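Side-chain contacts in Sqt1 (Chaetomium thermophilum, PDB 4ZOY), which probably captures a newly made ribosomal protein during its translation, as a dedicated WD40-propeller chaperone serving ribosome biogenesis: residues V166-L171 with L203-V208; G196-D201 with D218-A223. All blocks are in the same frame, centred on the assembly; numbering follows the deposited sequence.

Interaction 1: residues V166-L171 with L203-V208; sequences VWVFTL and LLLATV
Val166 reaches tip to tip toward Leu205 and Thr207: its CG1 meets Leu205 and also nears Thr207 CG2, while its CG2 rests against Thr207. The contact joins neighbouring blades of a WD40 beta-propeller: strand 166-171 is the third strand of one four-stranded sheet and strand 204-209 the second of the next. The segments run at 150° to one another with their axes 9.9 Å apart, too far for backbone pairing, so the junction is made by side chains, and branched aliphatic residues suit a contact that is buried and has no hydrogen bond between the two segments. CG1 of Val166 lies 3.7 Å from CD2 of Leu205. The same leucine methyl also receives Val168, whose CG2 comes to 3.9 Å from Leu205 CD2. Leu205 extends across the seam because its CG stands anti to the backbone N (chi1 174°), which carries CD2 to the two valines. Thr207 suits a double task. Its CG2 adds to the apolar contact, while its OG1 hydrogen-bonds to His189 NE2 and Tyr217 OH, the network expected of the WD40 structural triad, with tyrosine where tryptophan is usual. The hydroxyl is thus satisfied within its own blade and makes a van der Waals contact with the neighbouring one, Val166 CG2 lying 3.7 Å from Thr207 OG1.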
ATOM      1  N   VAL A 166     -15.339  -0.943   6.917  1.00 15.49           N
ATOM      2  CA  VAL A 166     -14.711  -1.288   5.664  1.00 15.12           C
ATOM      3  C   VAL A 166     -15.798  -1.289   4.608  1.00 15.31           C
ATOM      4  O   VAL A 166     -16.820  -1.961   4.768  1.00 17.71           O
ATOM      5  CB  VAL A 166     -14.014  -2.650   5.745  1.00 15.22           C
ATOM      6  CG1 VAL A 166     -13.528  -3.087   4.370  1.00 14.40           C
ATOM      7  CG2 VAL A 166     -12.863  -2.583   6.747  1.00 15.16           C
ATOM      8  N   TRP A 167     -15.585  -0.507   3.552  1.00 15.89           N
ATOM      9  CA  TRP A 167     -16.549  -0.354   2.468  1.00 15.45           C
ATOM     10  C   TRP A 167     -15.971  -0.876   1.166  1.00 17.15           C
ATOM     11  O   TRP A 167     -14.794  -0.647   0.859  1.00 16.47           O
ATOM     12  CB  TRP A 167     -16.946   1.120   2.320  1.00 17.35           C
ATOM     13  CG  TRP A 167     -17.658   1.656   3.524  1.00 16.20           C
ATOM     14  CD1 TRP A 167     -17.114   1.922   4.752  1.00 18.64           C
ATOM     15  CD2 TRP A 167     -19.053   1.980   3.624  1.00 18.58           C
ATOM     16  NE1 TRP A 167     -18.086   2.379   5.608  1.00 20.70           N
ATOM     17  CE2 TRP A 167     -19.281   2.431   4.939  1.00 18.88           C
ATOM     18  CE3 TRP A 167     -20.126   1.937   2.725  1.00 20.22           C
ATOM     19  CZ2 TRP A 167     -20.547   2.831   5.385  1.00 20.90           C
ATOM     20  CZ3 TRP A 167     -21.381   2.342   3.169  1.00 22.11           C
ATOM     21  CH2 TRP A 167     -21.576   2.782   4.483  1.00 21.55           C
ATOM     22  N   VAL A 168     -16.790  -1.581   0.393  1.00 15.08           N
ATOM     23  CA  VAL A 168     -16.404  -2.002  -0.939  1.00 13.73           C
ATOM     24  C   VAL A 168     -17.373  -1.393  -1.945  1.00 16.29           C
ATOM     25  O   VAL A 168     -18.582  -1.575  -1.821  1.00 15.95           O
ATOM     26  CB  VAL A 168     -16.394  -3.546  -1.073  1.00 13.03           C
ATOM     27  CG1 VAL A 168     -15.971  -3.948  -2.471  1.00 14.36           C
ATOM     28  CG2 VAL A 168     -15.467  -4.164  -0.016  1.00 17.58           C
ATOM     29  N   PHE A 169     -16.837  -0.648  -2.909  1.00 16.00           N
ATOM     30  CA  PHE A 169     -17.650   0.038  -3.907  1.00 14.40           C
ATOM     31  C   PHE A 169     -17.315  -0.470  -5.285  1.00 15.58           C
ATOM     32  O   PHE A 169     -16.158  -0.798  -5.564  1.00 16.74           O
ATOM     33  CB  PHE A 169     -17.410   1.555  -3.903  1.00 17.46           C
ATOM     34  CG  PHE A 169     -17.700   2.225  -2.605  1.00 16.29           C
ATOM     35  CD1 PHE A 169     -18.993   2.618  -2.287  1.00 19.47           C
ATOM     36  CD2 PHE A 169     -16.676   2.500  -1.700  1.00 15.97           C
ATOM     37  CE1 PHE A 169     -19.270   3.260  -1.080  1.00 20.99           C
ATOM     38  CE2 PHE A 169     -16.943   3.136  -0.502  1.00 18.33           C
ATOM     39  CZ  PHE A 169     -18.244   3.520  -0.183  1.00 20.05           C
ATOM     40  N   THR A 170     -18.310  -0.484  -6.171  1.00 15.82           N
ATOM     41  CA  THR A 170     -18.026  -0.736  -7.572  1.00 17.86           C
ATOM     42  C   THR A 170     -18.449   0.480  -8.392  1.00 17.99           C
ATOM     43  O   THR A 170     -19.516   1.046  -8.171  1.00 19.90           O
ATOM     44  CB  THR A 170     -18.711  -2.024  -8.063  1.00 21.62           C
ATOM     45  OG1 THR A 170     -18.058  -3.139  -7.442  1.00 23.78           O
ATOM     46  CG2 THR A 170     -18.563  -2.166  -9.558  1.00 21.95           C
ATOM     47  N   LEU A 171     -17.564   0.889  -9.297  1.00 17.62           N
ATOM     48  CA  LEU A 171     -17.743   2.100 -10.091  1.00 17.92           C
ATOM     49  C   LEU A 171     -18.277   1.664 -11.447  1.00 23.54           C
ATOM     50  O   LEU A 171     -17.539   1.163 -12.291  1.00 22.56           O
ATOM     51  CB  LEU A 171     -16.416   2.870 -10.194  1.00 17.36           C
ATOM     52  CG  LEU A 171     -15.811   3.136  -8.805  1.00 23.06           C
ATOM     53  CD1 LEU A 171     -14.550   3.991  -8.879  1.00 24.43           C
ATOM     54  CD2 LEU A 171     -16.819   3.770  -7.848  1.00 22.98           C
ATOM     55  N   LEU A 203     -11.171 -12.301  -4.201  1.00 13.70           N
ATOM     56  CA  LEU A 203     -12.410 -12.761  -3.576  1.00 14.59           C
ATOM     57  C   LEU A 203     -12.479 -12.493  -2.077  1.00 13.44           C
ATOM     58  O   LEU A 203     -13.560 -12.433  -1.494  1.00 15.66           O
ATOM     59  CB  LEU A 203     -12.617 -14.256  -3.825  1.00 15.65           C
ATOM     60  CG  LEU A 203     -12.840 -14.638  -5.278  1.00 17.54           C
ATOM     61  CD1 LEU A 203     -13.007 -16.142  -5.407  1.00 18.67           C
ATOM     62  CD2 LEU A 203     -14.067 -13.904  -5.822  1.00 21.00           C
ATOM     63  N   LEU A 204     -11.316 -12.343  -1.449  1.00 13.95           N
ATOM     64  CA  LEU A 204     -11.229 -12.095  -0.021  1.00 14.62           C
ATOM     65  C   LEU A 204     -10.567 -10.751   0.238  1.00 13.43           C
ATOM     66  O   LEU A 204      -9.656 -10.349  -0.492  1.00 15.00           O
ATOM     67  CB  LEU A 204     -10.424 -13.207   0.674  1.00 13.89           C
ATOM     68  CG  LEU A 204     -11.048 -14.595   0.566  1.00 14.58           C
ATOM     69  CD1 LEU A 204     -10.125 -15.621   1.223  1.00 17.71           C
ATOM     70  CD2 LEU A 204     -12.421 -14.582   1.216  1.00 16.91           C
ATOM     71  N   LEU A 205     -11.014 -10.076   1.284  1.00 13.22           N
ATOM     72  CA  LEU A 205     -10.440  -8.800   1.690  1.00 13.24           C
ATOM     73  C   LEU A 205     -10.073  -8.887   3.162  1.00 13.54           C
ATOM     74  O   LEU A 205     -10.945  -9.040   4.014  1.00 13.88           O
ATOM     75  CB  LEU A 205     -11.432  -7.657   1.440  1.00 13.20           C
ATOM     76  CG  LEU A 205     -11.036  -6.275   1.942  1.00 12.78           C
ATOM     77  CD1 LEU A 205      -9.781  -5.763   1.227  1.00 14.91           C
ATOM     78  CD2 LEU A 205     -12.199  -5.320   1.755  1.00 15.85           C
ATOM     79  N   ALA A 206      -8.775  -8.807   3.456  1.00 13.32           N
ATOM     80  CA  ALA A 206      -8.291  -8.877   4.828  1.00 14.93           C
ATOM     81  C   ALA A 206      -8.009  -7.492   5.368  1.00 15.02           C
ATOM     82  O   ALA A 206      -7.265  -6.734   4.756  1.00 14.96           O
ATOM     83  CB  ALA A 206      -7.037  -9.732   4.896  1.00 14.35           C
ATOM     84  N   THR A 207      -8.614  -7.160   6.501  1.00 13.61           N
ATOM     85  CA  THR A 207      -8.382  -5.859   7.124  1.00 13.69           C
ATOM     86  C   THR A 207      -8.051  -6.005   8.599  1.00 14.31           C
ATOM     87  O   THR A 207      -8.446  -6.973   9.265  1.00 15.12           O
ATOM     88  CB  THR A 207      -9.582  -4.908   6.949  1.00 15.36           C
ATOM     89  OG1 THR A 207     -10.707  -5.387   7.700  1.00 15.99           O
ATOM     90  CG2 THR A 207      -9.961  -4.792   5.471  1.00 14.75           C
ATOM     91  N   VAL A 208      -7.292  -5.040   9.095  1.00 14.65           N
ATOM     92  CA  VAL A 208      -6.828  -5.058  10.479  1.00 16.55           C
ATOM     93  C   VAL A 208      -7.106  -3.731  11.155  1.00 16.00           C
ATOM     94  O   VAL A 208      -7.373  -2.732  10.491  1.00 15.01           O
ATOM     95  CB  VAL A 208      -5.327  -5.370  10.569  1.00 15.25           C
ATOM     96  CG1 VAL A 208      -5.064  -6.786  10.101  1.00 14.35           C
ATOM     97  CG2 VAL A 208      -4.504  -4.358   9.759  1.00 14.92           C
TER

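Interaction 2: residues G196-D201 with D218-A223; sequences GAWSPD and DVFGVA
Trp198 meets Val219 and Phe220 with the far corner of its six-membered ring, and the side chains cross at about a right angle. The close packing is here: Trp198 CZ3 lies 3.8 Å from Val219 CG2, and its neighbour Trp198 CH2 is 4.0 Å from Val219 CG1, so both valine methyls bear on the indole. With CG beside the backbone N (chi1 -66°), the long tryptophan side chain brings its end close to a turn whose backbone stays well away, while its NE1 hydrogen-bonds to Ala146 O of the preceding blade. Phe220 is the looser partner, partly exposed, and touches through a single atom, CE2, at 4.0 Å from Trp198 CZ3. One of its faces is nevertheless covered by Val219 CG1, 3.6 Å above the ring centre, and the ring also stacks with His153 of the preceding blade. Within the WD40 fold, Trp198 ends the first strand of its blade, while Asp218 carries the aspartate position of the WD signature and starts the type I turn that leaves the third strand. Asp218 OD1 accepts Ala223 N from above the carboxylate plane, a 2.8 Å bond, and OD2 takes Ala224 N. Gly221 fits the turn's end, where phi is positive. Replacing Trp198 by alanine would probably open a gap beside the Val219 methyls and Phe220 CE2 and leave Ala146 O without its indole donor. Beyond the strand the chain turns toward solvent at Pro200, but Ser199 is itself buried, and its OG donates to Asp201 OD1 over 2.7 Å, nearly along the C-O bond, while Leu204 N donates to Ser199 OG.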
ATOM      1  N   GLY A 196      -5.634  -2.727   4.779  1.00 13.06           N
ATOM      2  CA  GLY A 196      -6.382  -3.748   4.064  1.00 12.67           C
ATOM      3  C   GLY A 196      -5.600  -4.317   2.905  1.00 13.44           C
ATOM      4  O   GLY A 196      -4.767  -3.637   2.309  1.00 16.07           O
ATOM      5  N   ALA A 197      -5.876  -5.576   2.579  1.00 12.88           N
ATOM      6  CA  ALA A 197      -5.246  -6.240   1.453  1.00 12.10           C
ATOM      7  C   ALA A 197      -6.175  -7.286   0.885  1.00 13.72           C
ATOM      8  O   ALA A 197      -6.773  -8.069   1.617  1.00 14.74           O
ATOM      9  CB  ALA A 197      -3.920  -6.870   1.864  1.00 16.42           C
ATOM     10  N   TRP A 198      -6.273  -7.307  -0.432  1.00 13.24           N
ATOM     11  CA  TRP A 198      -7.050  -8.349  -1.090  1.00 14.45           C
ATOM     12  C   TRP A 198      -6.233  -9.609  -1.265  1.00 13.85           C
ATOM     13  O   TRP A 198      -5.014  -9.548  -1.424  1.00 15.50           O
ATOM     14  CB  TRP A 198      -7.511  -7.887  -2.466  1.00 15.62           C
ATOM     15  CG  TRP A 198      -8.498  -6.743  -2.489  1.00 13.90           C
ATOM     16  CD1 TRP A 198      -8.210  -5.404  -2.494  1.00 14.78           C
ATOM     17  CD2 TRP A 198      -9.923  -6.845  -2.594  1.00 13.33           C
ATOM     18  NE1 TRP A 198      -9.372  -4.667  -2.550  1.00 14.19           N
ATOM     19  CE2 TRP A 198     -10.437  -5.532  -2.614  1.00 14.22           C
ATOM     20  CE3 TRP A 198     -10.816  -7.923  -2.637  1.00 14.25           C
ATOM     21  CZ2 TRP A 198     -11.808  -5.270  -2.701  1.00 14.26           C
ATOM     22  CZ3 TRP A 198     -12.170  -7.661  -2.721  1.00 15.39           C
ATOM     23  CH2 TRP A 198     -12.654  -6.345  -2.752  1.00 16.44           C
ATOM     24  N   SER A 199      -6.908 -10.752  -1.292  1.00 14.72           N
ATOM     25  CA  SER A 199      -6.269 -11.947  -1.824  1.00 14.50           C
ATOM     26  C   SER A 199      -6.021 -11.764  -3.329  1.00 15.65           C
ATOM     27  O   SER A 199      -6.723 -10.995  -3.982  1.00 15.65           O
ATOM     28  CB  SER A 199      -7.132 -13.188  -1.557  1.00 16.00           C
ATOM     29  OG  SER A 199      -8.420 -13.079  -2.171  1.00 15.61           O
ATOM     30  N   PRO A 200      -5.031 -12.467  -3.890  1.00 16.04           N
ATOM     31  CA  PRO A 200      -4.720 -12.300  -5.316  1.00 16.62           C
ATOM     32  C   PRO A 200      -5.894 -12.592  -6.253  1.00 16.30           C
ATOM     33  O   PRO A 200      -5.960 -11.959  -7.313  1.00 19.47           O
ATOM     34  CB  PRO A 200      -3.576 -13.298  -5.541  1.00 20.43           C
ATOM     35  CG  PRO A 200      -2.891 -13.353  -4.195  1.00 22.73           C
ATOM     36  CD  PRO A 200      -4.017 -13.285  -3.195  1.00 15.75           C
ATOM     37  N   ASP A 201      -6.805 -13.488  -5.881  1.00 14.64           N
ATOM     38  CA  ASP A 201      -7.969 -13.725  -6.737  1.00 15.71           C
ATOM     39  C   ASP A 201      -9.071 -12.682  -6.534  1.00 16.90           C
ATOM     40  O   ASP A 201     -10.103 -12.721  -7.200  1.00 16.93           O
ATOM     41  CB  ASP A 201      -8.530 -15.147  -6.540  1.00 16.31           C
ATOM     42  CG  ASP A 201      -9.075 -15.410  -5.145  1.00 16.61           C
ATOM     43  OD1 ASP A 201      -9.212 -14.484  -4.321  1.00 15.65           O
ATOM     44  OD2 ASP A 201      -9.387 -16.597  -4.862  1.00 19.34           O
ATOM     45  N   ASP A 218     -15.702 -12.164   2.940  1.00 16.77           N
ATOM     46  CA  ASP A 218     -16.175 -12.862   1.749  1.00 15.87           C
ATOM     47  C   ASP A 218     -16.924 -11.894   0.833  1.00 15.20           C
ATOM     48  O   ASP A 218     -18.158 -11.897   0.789  1.00 16.45           O
ATOM     49  CB  ASP A 218     -17.089 -14.021   2.163  1.00 14.42           C
ATOM     50  CG  ASP A 218     -17.615 -14.818   0.985  1.00 15.82           C
ATOM     51  OD1 ASP A 218     -16.894 -14.979  -0.013  1.00 15.84           O
ATOM     52  OD2 ASP A 218     -18.764 -15.309   1.090  1.00 16.96           O
ATOM     53  N   VAL A 219     -16.175 -11.065   0.112  1.00 14.62           N
ATOM     54  CA  VAL A 219     -16.754  -9.864  -0.485  1.00 14.50           C
ATOM     55  C   VAL A 219     -17.832 -10.170  -1.532  1.00 14.58           C
ATOM     56  O   VAL A 219     -18.838  -9.450  -1.627  1.00 15.55           O
ATOM     57  CB  VAL A 219     -15.647  -8.997  -1.112  1.00 15.34           C
ATOM     58  CG1 VAL A 219     -16.240  -7.857  -1.931  1.00 15.87           C
ATOM     59  CG2 VAL A 219     -14.758  -8.443   0.001  1.00 16.73           C
ATOM     60  N   PHE A 220     -17.634 -11.233  -2.300  1.00 14.56           N
ATOM     61  CA  PHE A 220     -18.551 -11.544  -3.395  1.00 14.59           C
ATOM     62  C   PHE A 220     -19.386 -12.795  -3.162  1.00 14.74           C
ATOM     63  O   PHE A 220     -20.017 -13.291  -4.094  1.00 16.06           O
ATOM     64  CB  PHE A 220     -17.766 -11.654  -4.697  1.00 15.81           C
ATOM     65  CG  PHE A 220     -17.025 -10.389  -5.050  1.00 16.23           C
ATOM     66  CD1 PHE A 220     -17.699  -9.281  -5.538  1.00 17.51           C
ATOM     67  CD2 PHE A 220     -15.662 -10.299  -4.849  1.00 14.18           C
ATOM     68  CE1 PHE A 220     -17.014  -8.106  -5.840  1.00 17.06           C
ATOM     69  CE2 PHE A 220     -14.969  -9.131  -5.152  1.00 14.55           C
ATOM     70  CZ  PHE A 220     -15.641  -8.031  -5.641  1.00 18.01           C
ATOM     71  N   GLY A 221     -19.391 -13.296  -1.927  1.00 14.27           N
ATOM     72  CA  GLY A 221     -20.322 -14.348  -1.534  1.00 15.51           C
ATOM     73  C   GLY A 221     -19.891 -15.756  -1.903  1.00 16.14           C
ATOM     74  O   GLY A 221     -20.640 -16.721  -1.684  1.00 16.87           O
ATOM     75  N   VAL A 222     -18.699 -15.900  -2.475  1.00 15.00           N
ATOM     76  CA  VAL A 222     -18.247 -17.206  -2.930  1.00 15.24           C
ATOM     77  C   VAL A 222     -18.009 -18.147  -1.753  1.00 17.55           C
ATOM     78  O   VAL A 222     -18.425 -19.316  -1.785  1.00 18.16           O
ATOM     79  CB  VAL A 222     -16.975 -17.091  -3.776  1.00 17.97           C
ATOM     80  CG1 VAL A 222     -16.424 -18.472  -4.119  1.00 18.03           C
ATOM     81  CG2 VAL A 222     -17.274 -16.304  -5.051  1.00 17.64           C
ATOM     82  N   ALA A 223     -17.345 -17.663  -0.711  1.00 16.46           N
ATOM     83  CA  ALA A 223     -17.091 -18.540   0.419  1.00 14.53           C
ATOM     84  C   ALA A 223     -18.387 -18.961   1.101  1.00 19.64           C
ATOM     85  O   ALA A 223     -18.509 -20.109   1.524  1.00 19.58           O
ATOM     86  CB  ALA A 223     -16.161 -17.873   1.415  1.00 16.44           C
TER

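In the fold
Following the chain from the N terminus, after the earlier blades and the first two strands of this one comes strand 166-171, then the final strand of that blade; the chain enters the next blade, passing 196-201 and then 203-208 before reaching the turn at 218-223. Interaction 1 closes a loop of 31 residues and interaction 2 one of 16. The segments alternate, so the two contacts cross. Interaction 1 ties blade to blade, whereas interaction 2 joins the first strand of a single blade to the exit of its third. They adjoin through the sheet, where Ala206 N probably hydrogen-bonds to Ala197 O, and through packing of Leu205 CB on Val219 CG2. Both belong to a ring of eight four-stranded sheets, closed where strand 9-11 pairs with strand 478-482.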